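Local structure of response regulator (Xanthomonas campestris pv. campestris, 3QYY) at residues L69-E74 and A124-S129; Y77-A82 and L107-W112; F43-L48 and R146-A151; D31-A36 and A133-G138. The protein probably makes cyclic di-GMP as a diguanylate cyclase, and is represented here by its GGDEF domain holding cyclic di-GMP and magnesium at the active site. One frame throughout, in Å; residues are numbered along the deposited sequence.

Interaction 1. Residues L69-E74 and A124-S129. With C2E (9,9'-[(2R,3R,3aS,5S,7aR,9R,10R,10aS,12S,14aR)-3,5,10,12-tetrahydroxy-5,12-dioxidooctahydro-2H,7H-difuro[3,2-d:3',2'-j][1,3,7,9,2,8]tetraoxadiphosphacyclododecine-2,9-diyl]bis(2-amino-1,9-dihydro-6H-purin-6-one)), chain F.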
loop_
_atom_site.group_PDB
_atom_site.type_symbol
_atom_site.label_atom_id
_atom_site.label_comp_id
_atom_site.label_asym_id
_atom_site.label_seq_id
_atom_site.Cartn_x
_atom_site.Cartn_y
_atom_site.Cartn_z
ATOM N N LEU B 69 15.439 -1.248 -0.779
ATOM C CA LEU B 69 14.963 0.092 -0.437
ATOM C C LEU B 69 16.134 1.018 -0.129
ATOM O O LEU B 69 16.108 2.204 -0.463
ATOM C CB LEU B 69 14.024 0.034 0.768
ATOM C CG LEU B 69 12.689 -0.685 0.554
ATOM C CD1 LEU B 69 11.958 -0.789 1.883
ATOM C CD2 LEU B 69 11.845 0.067 -0.458
ATOM N N VAL B 70 17.161 0.473 0.518
ATOM C CA VAL B 70 18.340 1.256 0.850
ATOM C C VAL B 70 19.070 1.699 -0.419
ATOM O O VAL B 70 19.475 2.856 -0.529
ATOM C CB VAL B 70 19.308 0.453 1.752
ATOM C CG1 VAL B 70 20.645 1.180 1.871
ATOM C CG2 VAL B 70 18.693 0.282 3.134
ATOM N N ARG B 71 19.219 0.787 -1.377
ATOM C CA ARG B 71 19.902 1.106 -2.630
ATOM C C ARG B 71 19.114 2.126 -3.449
ATOM O O ARG B 71 19.697 2.995 -4.100
ATOM C CB ARG B 71 20.123 -0.158 -3.470
ATOM C CG ARG B 71 18.851 -0.762 -4.038
ATOM C CD ARG B 71 19.122 -1.841 -5.089
ATOM N NE ARG B 71 19.777 -1.306 -6.281
ATOM C CZ ARG B 71 21.089 -1.129 -6.406
ATOM N NH1 ARG B 71 21.905 -1.448 -5.409
ATOM N NH2 ARG B 71 21.587 -0.625 -7.528
ATOM N N LEU B 72 17.788 2.018 -3.418
ATOM C CA LEU B 72 16.941 2.946 -4.161
ATOM C C LEU B 72 17.219 4.378 -3.718
ATOM O O LEU B 72 17.465 5.259 -4.545
ATOM C CB LEU B 72 15.461 2.607 -3.942
ATOM C CG LEU B 72 14.402 3.486 -4.620
ATOM C CD1 LEU B 72 13.093 2.721 -4.708
ATOM C CD2 LEU B 72 14.208 4.786 -3.847
ATOM N N VAL B 73 17.183 4.602 -2.410
ATOM C CA VAL B 73 17.423 5.924 -1.850
ATOM C C VAL B 73 18.882 6.339 -2.036
ATOM O O VAL B 73 19.175 7.497 -2.341
ATOM C CB VAL B 73 17.055 5.957 -0.347
ATOM C CG1 VAL B 73 17.441 7.292 0.266
ATOM C CG2 VAL B 73 15.554 5.723 -0.187
ATOM N N GLU B 74 19.793 5.386 -1.865
ATOM C CA GLU B 74 21.216 5.665 -2.025
ATOM C C GLU B 74 21.497 6.190 -3.434
ATOM O O GLU B 74 22.173 7.203 -3.603
ATOM C CB GLU B 74 22.042 4.397 -1.784
ATOM C CG GLU B 74 23.541 4.636 -1.745
ATOM C CD GLU B 74 24.343 3.348 -1.701
ATOM O OE1 GLU B 74 25.568 3.420 -1.464
ATOM O OE2 GLU B 74 23.753 2.265 -1.912
ATOM N N ALA B 124 19.073 -7.253 -7.882
ATOM C CA ALA B 124 17.706 -7.430 -8.361
ATOM C C ALA B 124 17.174 -6.158 -9.021
ATOM O O ALA B 124 17.362 -5.056 -8.505
ATOM C CB ALA B 124 16.796 -7.838 -7.203
ATOM N N PRO B 125 16.501 -6.298 -10.176
ATOM C CA PRO B 125 15.937 -5.160 -10.911
ATOM C C PRO B 125 14.695 -4.596 -10.229
ATOM O O PRO B 125 13.854 -5.345 -9.730
ATOM C CB PRO B 125 15.616 -5.762 -12.272
ATOM C CG PRO B 125 15.198 -7.149 -11.911
ATOM C CD PRO B 125 16.253 -7.558 -10.900
ATOM N N LEU B 126 14.582 -3.272 -10.213
ATOM C CA LEU B 126 13.440 -2.617 -9.592
ATOM C C LEU B 126 12.461 -2.083 -10.629
ATOM O O LEU B 126 12.860 -1.459 -11.614
ATOM C CB LEU B 126 13.898 -1.460 -8.698
ATOM C CG LEU B 126 14.676 -1.758 -7.412
ATOM C CD1 LEU B 126 16.068 -2.279 -7.742
ATOM C CD2 LEU B 126 14.776 -0.485 -6.587
ATOM N N HIS B 127 11.178 -2.339 -10.398
ATOM C CA HIS B 127 10.111 -1.873 -11.274
ATOM C C HIS B 127 9.338 -0.834 -10.473
ATOM O O HIS B 127 8.931 -1.095 -9.338
ATOM C CB HIS B 127 9.212 -3.042 -11.674
ATOM C CG HIS B 127 9.929 -4.113 -12.438
ATOM N ND1 HIS B 127 9.359 -5.334 -12.726
ATOM C CD2 HIS B 127 11.172 -4.143 -12.975
ATOM C CE1 HIS B 127 10.220 -6.070 -13.406
ATOM N NE2 HIS B 127 11.328 -5.371 -13.570
ATOM N N VAL B 128 9.142 0.343 -11.058
ATOM C CA VAL B 128 8.470 1.432 -10.359
ATOM C C VAL B 128 7.398 2.168 -11.157
ATOM O O VAL B 128 7.558 2.421 -12.353
ATOM C CB VAL B 128 9.512 2.483 -9.897
ATOM C CG1 VAL B 128 8.823 3.645 -9.186
ATOM C CG2 VAL B 128 10.541 1.825 -8.994
ATOM N N SER B 129 6.308 2.511 -10.471
ATOM C CA SER B 129 5.214 3.273 -11.061
ATOM C C SER B 129 5.395 4.688 -10.523
ATOM O O SER B 129 5.503 4.883 -9.311
ATOM C CB SER B 129 3.859 2.720 -10.612
ATOM O OG SER B 129 3.589 1.473 -11.226
HETATM P P1 C2E F . 3.335 -6.690 2.521
HETATM O O2P C2E F . 4.239 -6.727 3.728
HETATM O O1P C2E F . 2.535 -7.934 2.277
HETATM O "O5'" C2E F . 2.304 -5.503 2.623
HETATM C "C5'" C2E F . 1.351 -5.291 1.561
HETATM C "C4'" C2E F . 0.535 -4.063 1.933
HETATM O "O4'" C2E F . -0.064 -4.099 3.212
HETATM C "C3'" C2E F . 1.376 -2.793 1.917
HETATM O "O3'" C2E F . 1.535 -2.288 0.582
HETATM C "C2'" C2E F . 0.592 -1.923 2.853
HETATM O "O2'" C2E F . -0.393 -1.207 2.090
HETATM C "C1'" C2E F . -0.065 -2.842 3.875
HETATM N N9 C2E F . 0.779 -2.933 5.087
HETATM C C8 C2E F . 1.483 -4.010 5.508
HETATM N N7 C2E F . 2.134 -3.754 6.661
HETATM C C5 C2E F . 1.847 -2.499 6.997
HETATM C C6 C2E F . 2.196 -1.590 8.118
HETATM O O6 C2E F . 2.944 -1.986 9.048
HETATM N N1 C2E F . 1.683 -0.335 8.116
HETATM C C2 C2E F . 0.863 0.118 7.126
HETATM N N2 C2E F . 0.384 1.374 7.183
HETATM N N3 C2E F . 0.502 -0.672 6.059
HETATM C C4 C2E F . 0.957 -1.960 5.954
HETATM P P11 C2E F . 2.958 -1.578 0.333
HETATM O O21 C2E F . 3.160 -0.495 1.339
HETATM O O11 C2E F . 2.887 -1.084 -1.069
HETATM O O5A C2E F . 4.117 -2.646 0.458
HETATM C C5A C2E F . 4.126 -3.755 -0.439
HETATM C C4A C2E F . 5.272 -4.671 -0.117
HETATM O O4A C2E F . 6.575 -4.025 -0.085
HETATM C C3A C2E F . 5.123 -5.358 1.236
HETATM O O3A C2E F . 4.221 -6.485 1.180
HETATM C C2A C2E F . 6.539 -5.735 1.538
HETATM O O2A C2E F . 6.790 -7.033 0.969
HETATM C C1A C2E F . 7.410 -4.664 0.900
HETATM N N91 C2E F . 7.922 -3.721 1.934
HETATM C C81 C2E F . 7.369 -2.561 2.372
HETATM N N71 C2E F . 8.135 -1.978 3.324
HETATM C C51 C2E F . 9.205 -2.767 3.512
HETATM C C61 C2E F . 10.428 -2.767 4.366
HETATM O O61 C2E F . 10.666 -1.848 5.181
HETATM N N11 C2E F . 11.297 -3.800 4.242
HETATM C C21 C2E F . 11.097 -4.840 3.368
HETATM N N21 C2E F . 12.011 -5.838 3.304
HETATM N N31 C2E F . 10.002 -4.899 2.558
HETATM C C41 C2E F . 9.046 -3.910 2.590
#
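L126 meets helix residues R71 and L72 with its two methyl groups, one for each. The apolar part is the touch of L126 CD2 on L72 CD1, 4.1 Å apart, between two branched side chains that both point into the interior, where leucine fills space without a polar group to satisfy. The second contact brings in an arginine: CD and NE of R71 both lie 4.1 Å from L126 CD1, and this methyl meets the inner end of the guanidinium at its edge, near its plane. A bend at chi3 (-65°) turns the end of the R71 chain. Towards the ligand the same helix offers L69, whose CD1 lies over the face of a cyclic di-GMP guanine, above its carbonyl carbon C61 (3.5 Å). D66 and R88 hydrogen-bond the same ligand. Helix 62-77 thus packs with R71 and L72 on the loop leading into strand 128-134, and turns L69 to the nucleotide pocket of the GGDEF domain.

Interaction 2. Residues Y77-A82 and L107-W112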
loop_
_atom_site.group_PDB
_atom_site.type_symbol
_atom_site.label_atom_id
_atom_site.label_comp_id
_atom_site.label_asym_id
_atom_site.label_seq_id
_atom_site.Cartn_x
_atom_site.Cartn_y
_atom_site.Cartn_z
ATOM N N TYR B 77 20.187 9.836 -4.033
ATOM C CA TYR B 77 21.076 10.865 -3.503
ATOM C C TYR B 77 22.268 11.065 -4.439
ATOM O O TYR B 77 22.987 12.062 -4.342
ATOM C CB TYR B 77 21.575 10.479 -2.104
ATOM C CG TYR B 77 20.604 10.796 -0.989
ATOM C CD1 TYR B 77 20.174 12.104 -0.766
ATOM C CD2 TYR B 77 20.127 9.793 -0.143
ATOM C CE1 TYR B 77 19.297 12.409 0.273
ATOM C CE2 TYR B 77 19.249 10.088 0.901
ATOM C CZ TYR B 77 18.839 11.396 1.104
ATOM O OH TYR B 77 17.983 11.695 2.137
ATOM N N GLY B 78 22.460 10.118 -5.350
ATOM C CA GLY B 78 23.560 10.200 -6.295
ATOM C C GLY B 78 23.357 11.204 -7.415
ATOM O O GLY B 78 24.310 11.555 -8.113
ATOM N N TRP B 79 22.124 11.664 -7.609
ATOM C CA TRP B 79 21.858 12.639 -8.662
ATOM C C TRP B 79 21.059 13.844 -8.178
ATOM O O TRP B 79 21.041 14.890 -8.830
ATOM C CB TRP B 79 21.138 11.984 -9.855
ATOM C CG TRP B 79 19.797 11.352 -9.560
ATOM C CD1 TRP B 79 19.545 10.025 -9.340
ATOM C CD2 TRP B 79 18.521 12.010 -9.524
ATOM N NE1 TRP B 79 18.195 9.815 -9.176
ATOM C CE2 TRP B 79 17.543 11.016 -9.284
ATOM C CE3 TRP B 79 18.109 13.342 -9.673
ATOM C CZ2 TRP B 79 16.176 11.312 -9.191
ATOM C CZ3 TRP B 79 16.748 13.639 -9.580
ATOM C CH2 TRP B 79 15.799 12.625 -9.342
ATOM N N LEU B 80 20.403 13.700 -7.031
ATOM C CA LEU B 80 19.605 14.787 -6.479
ATOM C C LEU B 80 20.443 16.031 -6.226
ATOM O O LEU B 80 21.610 15.940 -5.842
ATOM C CB LEU B 80 18.936 14.348 -5.174
ATOM C CG LEU B 80 17.764 13.373 -5.313
ATOM C CD1 LEU B 80 17.306 12.909 -3.932
ATOM C CD2 LEU B 80 16.622 14.059 -6.053
ATOM N N GLY B 81 19.833 17.193 -6.443
ATOM C CA GLY B 81 20.523 18.450 -6.230
ATOM C C GLY B 81 20.585 18.815 -4.761
ATOM O O GLY B 81 19.918 18.199 -3.932
ATOM N N ALA B 82 21.383 19.829 -4.441
ATOM C CA ALA B 82 21.556 20.281 -3.065
ATOM C C ALA B 82 20.258 20.743 -2.410
ATOM O O ALA B 82 20.138 20.729 -1.185
ATOM C CB ALA B 82 22.585 21.404 -3.018
ATOM N N LEU B 107 13.547 13.964 -17.092
ATOM C CA LEU B 107 14.570 13.216 -17.811
ATOM C C LEU B 107 15.537 12.542 -16.849
ATOM O O LEU B 107 15.980 11.419 -17.084
ATOM C CB LEU B 107 15.335 14.138 -18.765
ATOM C CG LEU B 107 14.727 14.306 -20.161
ATOM C CD1 LEU B 107 14.792 12.977 -20.897
ATOM C CD2 LEU B 107 13.284 14.790 -20.062
ATOM N N LYS B 108 15.861 13.233 -15.763
ATOM C CA LYS B 108 16.772 12.698 -14.763
ATOM C C LYS B 108 16.122 11.511 -14.047
ATOM O O LYS B 108 16.776 10.505 -13.765
ATOM C CB LYS B 108 17.117 13.783 -13.741
ATOM C CG LYS B 108 18.311 13.459 -12.867
ATOM C CD LYS B 108 19.621 13.843 -13.538
ATOM C CE LYS B 108 19.732 15.355 -13.691
ATOM N NZ LYS B 108 21.046 15.766 -14.258
ATOM N N LEU B 109 14.829 11.633 -13.762
ATOM C CA LEU B 109 14.102 10.574 -13.070
ATOM C C LEU B 109 14.000 9.300 -13.908
ATOM O O LEU B 109 14.291 8.206 -13.419
ATOM C CB LEU B 109 12.696 11.048 -12.702
ATOM C CG LEU B 109 11.950 10.107 -11.752
ATOM C CD1 LEU B 109 12.034 10.657 -10.332
ATOM C CD2 LEU B 109 10.500 9.973 -12.186
ATOM N N ASN B 110 13.589 9.438 -15.165
ATOM C CA ASN B 110 13.456 8.282 -16.049
ATOM C C ASN B 110 14.789 7.585 -16.278
ATOM O O ASN B 110 14.851 6.360 -16.371
ATOM C CB ASN B 110 12.862 8.698 -17.397
ATOM C CG ASN B 110 11.400 9.075 -17.299
ATOM O OD1 ASN B 110 11.048 10.094 -16.705
ATOM N ND2 ASN B 110 10.536 8.247 -17.876
ATOM N N GLN B 111 15.854 8.372 -16.377
ATOM C CA GLN B 111 17.190 7.829 -16.587
ATOM C C GLN B 111 17.588 7.001 -15.368
ATOM O O GLN B 111 18.215 5.947 -15.489
ATOM C CB GLN B 111 18.181 8.978 -16.811
ATOM C CG GLN B 111 19.630 8.560 -17.019
ATOM C CD GLN B 111 20.360 8.297 -15.717
ATOM O OE1 GLN B 111 20.490 9.188 -14.875
ATOM N NE2 GLN B 111 20.846 7.073 -15.545
ATOM N N TRP B 112 17.205 7.484 -14.193
ATOM C CA TRP B 112 17.507 6.806 -12.940
ATOM C C TRP B 112 16.714 5.509 -12.796
ATOM O O TRP B 112 17.255 4.490 -12.367
ATOM C CB TRP B 112 17.202 7.745 -11.772
ATOM C CG TRP B 112 17.228 7.099 -10.424
ATOM C CD1 TRP B 112 18.270 6.428 -9.850
ATOM C CD2 TRP B 112 16.170 7.099 -9.459
ATOM N NE1 TRP B 112 17.927 6.014 -8.584
ATOM C CE2 TRP B 112 16.644 6.413 -8.319
ATOM C CE3 TRP B 112 14.867 7.616 -9.448
ATOM C CZ2 TRP B 112 15.861 6.231 -7.176
ATOM C CZ3 TRP B 112 14.087 7.435 -8.307
ATOM C CH2 TRP B 112 14.589 6.749 -7.189
#
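The indole of W79 lies against K108 and W112, side chains one helical turn apart on helix 102-116. W79 holds chi1 at 60°, which sets CG between its backbone N and carbonyl carbon and swings the ring from an irregular loop onto the helix. There its NE1 comes over one face of the W112 indole, 3.1 Å from W112 CG. The two five-membered rings have centroids 4.5 Å apart and planes inclined at 58°, an oblique pairing. W112, with CG anti to the backbone N (chi1 169°), keeps its own NE1 for a hydrogen bond to the hydroxyl of S75, a polar tie that fixes the ring's rotation inside an otherwise apolar setting. K108 supplies aliphatic length: its CG rests over one face of the W79 ring near the rim, 3.2 Å from W79 CE3, and bends at chi2 and chi3 then lead the rest of the chain past the ring. On the opposite face lies L80 CD2, from the next residue. L109 adds a looser touch, its CD1 4.3 Å from W79 CZ2. Tryptophan suits the loop because its broad surface can span a lysine, a leucine and a second indole at once. The arrangement joins the loop between helix 62-77 and strand 85-90 to helix 102-116, on the same face of the central sheet of the GGDEF alpha/beta fold.

Interaction 3. Residues F43-L48 and R146-A151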
loop_
_atom_site.group_PDB
_atom_site.type_symbol
_atom_site.label_atom_id
_atom_site.label_comp_id
_atom_site.label_asym_id
_atom_site.label_seq_id
_atom_site.Cartn_x
_atom_site.Cartn_y
_atom_site.Cartn_z
ATOM N N PHE B 43 9.664 23.802 -9.283
ATOM C CA PHE B 43 9.554 22.645 -8.411
ATOM C C PHE B 43 8.666 21.580 -9.031
ATOM O O PHE B 43 7.563 21.865 -9.501
ATOM C CB PHE B 43 9.003 23.023 -7.033
ATOM C CG PHE B 43 8.918 21.855 -6.088
ATOM C CD1 PHE B 43 7.692 21.439 -5.578
ATOM C CD2 PHE B 43 10.064 21.140 -5.749
ATOM C CE1 PHE B 43 7.603 20.322 -4.741
ATOM C CE2 PHE B 43 9.990 20.020 -4.913
ATOM C CZ PHE B 43 8.751 19.612 -4.409
ATOM N N VAL B 44 9.169 20.352 -9.039
ATOM C CA VAL B 44 8.438 19.223 -9.582
ATOM C C VAL B 44 8.361 18.162 -8.487
ATOM O O VAL B 44 9.375 17.818 -7.876
ATOM C CB VAL B 44 9.159 18.628 -10.805
ATOM C CG1 VAL B 44 8.316 17.519 -11.416
ATOM C CG2 VAL B 44 9.433 19.729 -11.833
ATOM N N LEU B 45 7.157 17.658 -8.233
ATOM C CA LEU B 45 6.957 16.628 -7.215
ATOM C C LEU B 45 6.649 15.296 -7.875
ATOM O O LEU B 45 5.816 15.225 -8.783
ATOM C CB LEU B 45 5.796 17.006 -6.288
ATOM C CG LEU B 45 5.412 15.955 -5.238
ATOM C CD1 LEU B 45 6.534 15.843 -4.201
ATOM C CD2 LEU B 45 4.093 16.339 -4.571
ATOM N N PHE B 46 7.327 14.243 -7.422
ATOM C CA PHE B 46 7.110 12.899 -7.943
ATOM C C PHE B 46 6.630 11.978 -6.826
ATOM O O PHE B 46 7.110 12.058 -5.696
ATOM C CB PHE B 46 8.398 12.283 -8.497
ATOM C CG PHE B 46 8.994 13.028 -9.654
ATOM C CD1 PHE B 46 9.892 14.067 -9.439
ATOM C CD2 PHE B 46 8.678 12.671 -10.961
ATOM C CE1 PHE B 46 10.475 14.740 -10.514
ATOM C CE2 PHE B 46 9.254 13.339 -12.046
ATOM C CZ PHE B 46 10.153 14.374 -11.819
ATOM N N VAL B 47 5.677 11.111 -7.151
ATOM C CA VAL B 47 5.178 10.123 -6.198
ATOM C C VAL B 47 5.528 8.791 -6.844
ATOM O O VAL B 47 5.135 8.534 -7.987
ATOM C CB VAL B 47 3.647 10.216 -5.997
ATOM C CG1 VAL B 47 3.139 8.970 -5.246
ATOM C CG2 VAL B 47 3.305 11.467 -5.201
ATOM N N LEU B 48 6.278 7.956 -6.125
ATOM C CA LEU B 48 6.697 6.661 -6.648
ATOM C C LEU B 48 6.217 5.494 -5.789
ATOM O O LEU B 48 6.184 5.585 -4.564
ATOM C CB LEU B 48 8.225 6.596 -6.728
ATOM C CG LEU B 48 8.993 7.834 -7.203
ATOM C CD1 LEU B 48 10.474 7.498 -7.269
ATOM C CD2 LEU B 48 8.499 8.280 -8.557
ATOM N N ARG B 146 -1.905 15.792 -4.510
ATOM C CA ARG B 146 -3.045 15.092 -5.089
ATOM C C ARG B 146 -2.844 14.848 -6.578
ATOM O O ARG B 146 -3.175 13.782 -7.083
ATOM C CB ARG B 146 -4.335 15.885 -4.862
ATOM C CG ARG B 146 -4.700 16.039 -3.396
ATOM C CD ARG B 146 -6.076 16.660 -3.207
ATOM N NE ARG B 146 -6.403 16.792 -1.792
ATOM C CZ ARG B 146 -7.559 17.253 -1.326
ATOM N NH1 ARG B 146 -8.513 17.629 -2.166
ATOM N NH2 ARG B 146 -7.758 17.338 -0.018
ATOM N N ARG B 147 -2.294 15.836 -7.280
ATOM C CA ARG B 147 -2.059 15.693 -8.713
ATOM C C ARG B 147 -1.006 14.631 -9.016
ATOM O O ARG B 147 -1.202 13.779 -9.884
ATOM C CB ARG B 147 -1.632 17.035 -9.319
ATOM C CG ARG B 147 -2.745 18.072 -9.356
ATOM C CD ARG B 147 -2.265 19.373 -9.979
ATOM N NE ARG B 147 -3.337 20.361 -10.067
ATOM C CZ ARG B 147 -3.193 21.572 -10.595
ATOM N NH1 ARG B 147 -2.019 21.947 -11.087
ATOM N NH2 ARG B 147 -4.221 22.409 -10.628
ATOM N N ALA B 148 0.111 14.684 -8.299
ATOM C CA ALA B 148 1.187 13.717 -8.494
ATOM C C ALA B 148 0.728 12.312 -8.112
ATOM O O ALA B 148 1.036 11.339 -8.798
ATOM C CB ALA B 148 2.396 14.113 -7.656
ATOM N N ASP B 149 -0.012 12.216 -7.013
ATOM C CA ASP B 149 -0.509 10.929 -6.527
ATOM C C ASP B 149 -1.449 10.293 -7.546
ATOM O O ASP B 149 -1.346 9.103 -7.842
ATOM C CB ASP B 149 -1.224 11.126 -5.182
ATOM C CG ASP B 149 -1.449 9.816 -4.430
ATOM O OD1 ASP B 149 -0.522 8.982 -4.392
ATOM O OD2 ASP B 149 -2.546 9.628 -3.859
ATOM N N ALA B 150 -2.365 11.090 -8.088
ATOM C CA ALA B 150 -3.309 10.583 -9.081
ATOM C C ALA B 150 -2.554 10.117 -10.321
ATOM O O ALA B 150 -2.918 9.118 -10.941
ATOM C CB ALA B 150 -4.316 11.667 -9.454
ATOM N N ALA B 151 -1.498 10.841 -10.677
ATOM C CA ALA B 151 -0.696 10.494 -11.843
ATOM C C ALA B 151 0.002 9.156 -11.623
ATOM O O ALA B 151 0.098 8.337 -12.541
ATOM C CB ALA B 151 0.332 11.594 -12.121
#
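A148 and D149 of helix 141-157 meet strand 44-50 through V47, with L45 assisting. The methyl of A148 points at the strand: its CB lies 3.7 Å from V47 CG2 and 4.2 Å from L45 CD2, nestling between V47 and L45, two residues apart on one face of the strand, and it also touches the backbone at L45 O (3.8 Å from A148 CB). So small a residue suits a helix whose short axis passes 7.3 Å from that of the strand, at 40°. This is helix-on-sheet packing, in which a helix of the GGDEF alpha/beta fold covers one face of the central strand; the F46 and L48 side chains serve the other face, towards helix 102-116. D149 follows, its CG anti to the backbone N (chi1 -165°), which brings the carboxylate across V47, OD1 standing 3.8 Å from V47 CG1. Its other oxygen, OD2, makes a salt bridge to K54 of the second subunit, so this buried acid reaches across the subunit interface.

Interaction 4. Residues D31-A36 and A133-G138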
loop_
_atom_site.group_PDB
_atom_site.type_symbol
_atom_site.label_atom_id
_atom_site.label_comp_id
_atom_site.label_asym_id
_atom_site.label_seq_id
_atom_site.Cartn_x
_atom_site.Cartn_y
_atom_site.Cartn_z
ATOM N N ASP B 31 7.840 23.413 2.365
ATOM C CA ASP B 31 8.951 24.321 2.116
ATOM C C ASP B 31 9.238 24.520 0.632
ATOM O O ASP B 31 9.506 25.640 0.196
ATOM C CB ASP B 31 10.215 23.826 2.825
ATOM C CG ASP B 31 10.078 23.834 4.340
ATOM O OD1 ASP B 31 9.098 24.416 4.852
ATOM O OD2 ASP B 31 10.958 23.265 5.017
ATOM N N SER B 32 9.185 23.439 -0.143
ATOM C CA SER B 32 9.441 23.520 -1.577
ATOM C C SER B 32 8.399 24.360 -2.309
ATOM O O SER B 32 8.736 25.102 -3.233
ATOM C CB SER B 32 9.498 22.120 -2.194
ATOM O OG SER B 32 10.730 21.487 -1.890
ATOM N N VAL B 33 7.139 24.242 -1.902
ATOM C CA VAL B 33 6.073 25.013 -2.532
ATOM C C VAL B 33 6.202 26.489 -2.162
ATOM O O VAL B 33 5.970 27.372 -2.993
ATOM C CB VAL B 33 4.680 24.501 -2.102
ATOM C CG1 VAL B 33 3.594 25.444 -2.611
ATOM C CG2 VAL B 33 4.456 23.101 -2.653
ATOM N N THR B 34 6.577 26.749 -0.914
ATOM C CA THR B 34 6.747 28.118 -0.445
ATOM C C THR B 34 7.866 28.790 -1.233
ATOM O O THR B 34 7.713 29.910 -1.722
ATOM C CB THR B 34 7.099 28.154 1.053
ATOM O OG1 THR B 34 6.013 27.607 1.812
ATOM C CG2 THR B 34 7.359 29.586 1.509
ATOM N N ALA B 35 8.991 28.095 -1.356
ATOM C CA ALA B 35 10.133 28.621 -2.091
ATOM C C ALA B 35 9.757 28.878 -3.549
ATOM O O ALA B 35 10.226 29.837 -4.160
ATOM C CB ALA B 35 11.296 27.642 -2.010
ATOM N N ALA B 36 8.906 28.020 -4.101
ATOM C CA ALA B 36 8.471 28.164 -5.485
ATOM C C ALA B 36 7.541 29.365 -5.646
ATOM O O ALA B 36 7.684 30.153 -6.582
ATOM C CB ALA B 36 7.764 26.895 -5.945
ATOM N N ALA B 133 3.863 16.073 -10.950
ATOM C CA ALA B 133 3.042 17.278 -10.985
ATOM C C ALA B 133 3.989 18.469 -10.831
ATOM O O ALA B 133 4.963 18.402 -10.078
ATOM C CB ALA B 133 2.016 17.264 -9.853
ATOM N N VAL B 134 3.709 19.552 -11.549
ATOM C CA VAL B 134 4.550 20.740 -11.484
ATOM C C VAL B 134 3.882 21.849 -10.679
ATOM O O VAL B 134 2.679 22.085 -10.801
ATOM C CB VAL B 134 4.873 21.269 -12.902
ATOM C CG1 VAL B 134 5.638 20.215 -13.686
ATOM C CG2 VAL B 134 3.587 21.632 -13.627
ATOM N N CYS B 135 4.664 22.525 -9.845
ATOM C CA CYS B 135 4.126 23.604 -9.033
ATOM C C CYS B 135 3.861 24.825 -9.906
ATOM O O CYS B 135 4.669 25.178 -10.766
ATOM C CB CYS B 135 5.102 23.973 -7.912
ATOM S SG CYS B 135 4.418 25.107 -6.673
ATOM N N GLU B 136 2.713 25.451 -9.686
ATOM C CA GLU B 136 2.317 26.641 -10.428
ATOM C C GLU B 136 1.553 27.547 -9.474
ATOM O O GLU B 136 0.987 27.076 -8.489
ATOM C CB GLU B 136 1.428 26.260 -11.616
ATOM C CG GLU B 136 2.140 25.425 -12.672
ATOM C CD GLU B 136 1.225 24.995 -13.805
ATOM O OE1 GLU B 136 1.718 24.339 -14.750
ATOM O OE2 GLU B 136 0.015 25.309 -13.751
ATOM N N VAL B 137 1.543 28.845 -9.764
ATOM C CA VAL B 137 0.847 29.806 -8.918
ATOM C C VAL B 137 -0.609 29.394 -8.709
ATOM O O VAL B 137 -1.267 28.916 -9.632
ATOM C CB VAL B 137 0.893 31.226 -9.536
ATOM C CG1 VAL B 137 0.205 31.227 -10.891
ATOM C CG2 VAL B 137 0.236 32.227 -8.596
ATOM N N GLY B 138 -1.104 29.574 -7.487
ATOM C CA GLY B 138 -2.477 29.212 -7.185
ATOM C C GLY B 138 -2.636 27.771 -6.731
ATOM O O GLY B 138 -3.729 27.355 -6.345
#
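Where the chain leaves strand 128-134 it passes helix 22-38, with C135 and V33 the nearest pair, their CA atoms 6.9 Å apart. Residues 31-36 are regular helix, whereas 133-138 is strand for A133 and V134 and then loop, though the backbone stays extended through C135 and E136. C135 has a backbone hydrogen bond with F43, which continues the ladder of strand 44-50 past the strand's end. The side chains that meet are C135, V33 and A36. C135 SG is anti to its own backbone N (chi1 -170°), a torsion that sends the sulfur towards the helix, where it lies 3.9 Å from A36 CB and 4.2 Å from V33 CG1. V33 and A36, three residues apart, present neighbouring apolar groups on one side of the helix. Cysteine is a good fit as a compact, polarisable group that needs no polar partner, and alanine keeps the helix close. The result is a small apolar seam between helix 22-38 and the loop that follows strand 128-134, at the periphery of the GGDEF alpha/beta fold.

Overall arrangement
All four contacts gather around one mixed sheet. Interactions 3 and 4 are most closely tied: L45 N and A133 O, 3.0 Å apart and probably hydrogen-bonded, pair strands 44-50 and 128-134. Interaction 2 adjoins interaction 3 on the sheet's other face, L109 CD2 lying 3.5 Å from F46 CD2, and reaches interaction 1 where W112 CZ2 packs on L72 O. Interactions 1 and 4 share strand 128-134 yet have centres about 27 Å apart. Interaction 1 holds L69 of the ligand pocket, and the L72 side chain is about 10 Å from a bound magnesium ion. In interaction 3 the D149 side chain is about 6 Å from bound cyclic di-GMP, and the V47 side chain about 9 Å from a bound magnesium ion.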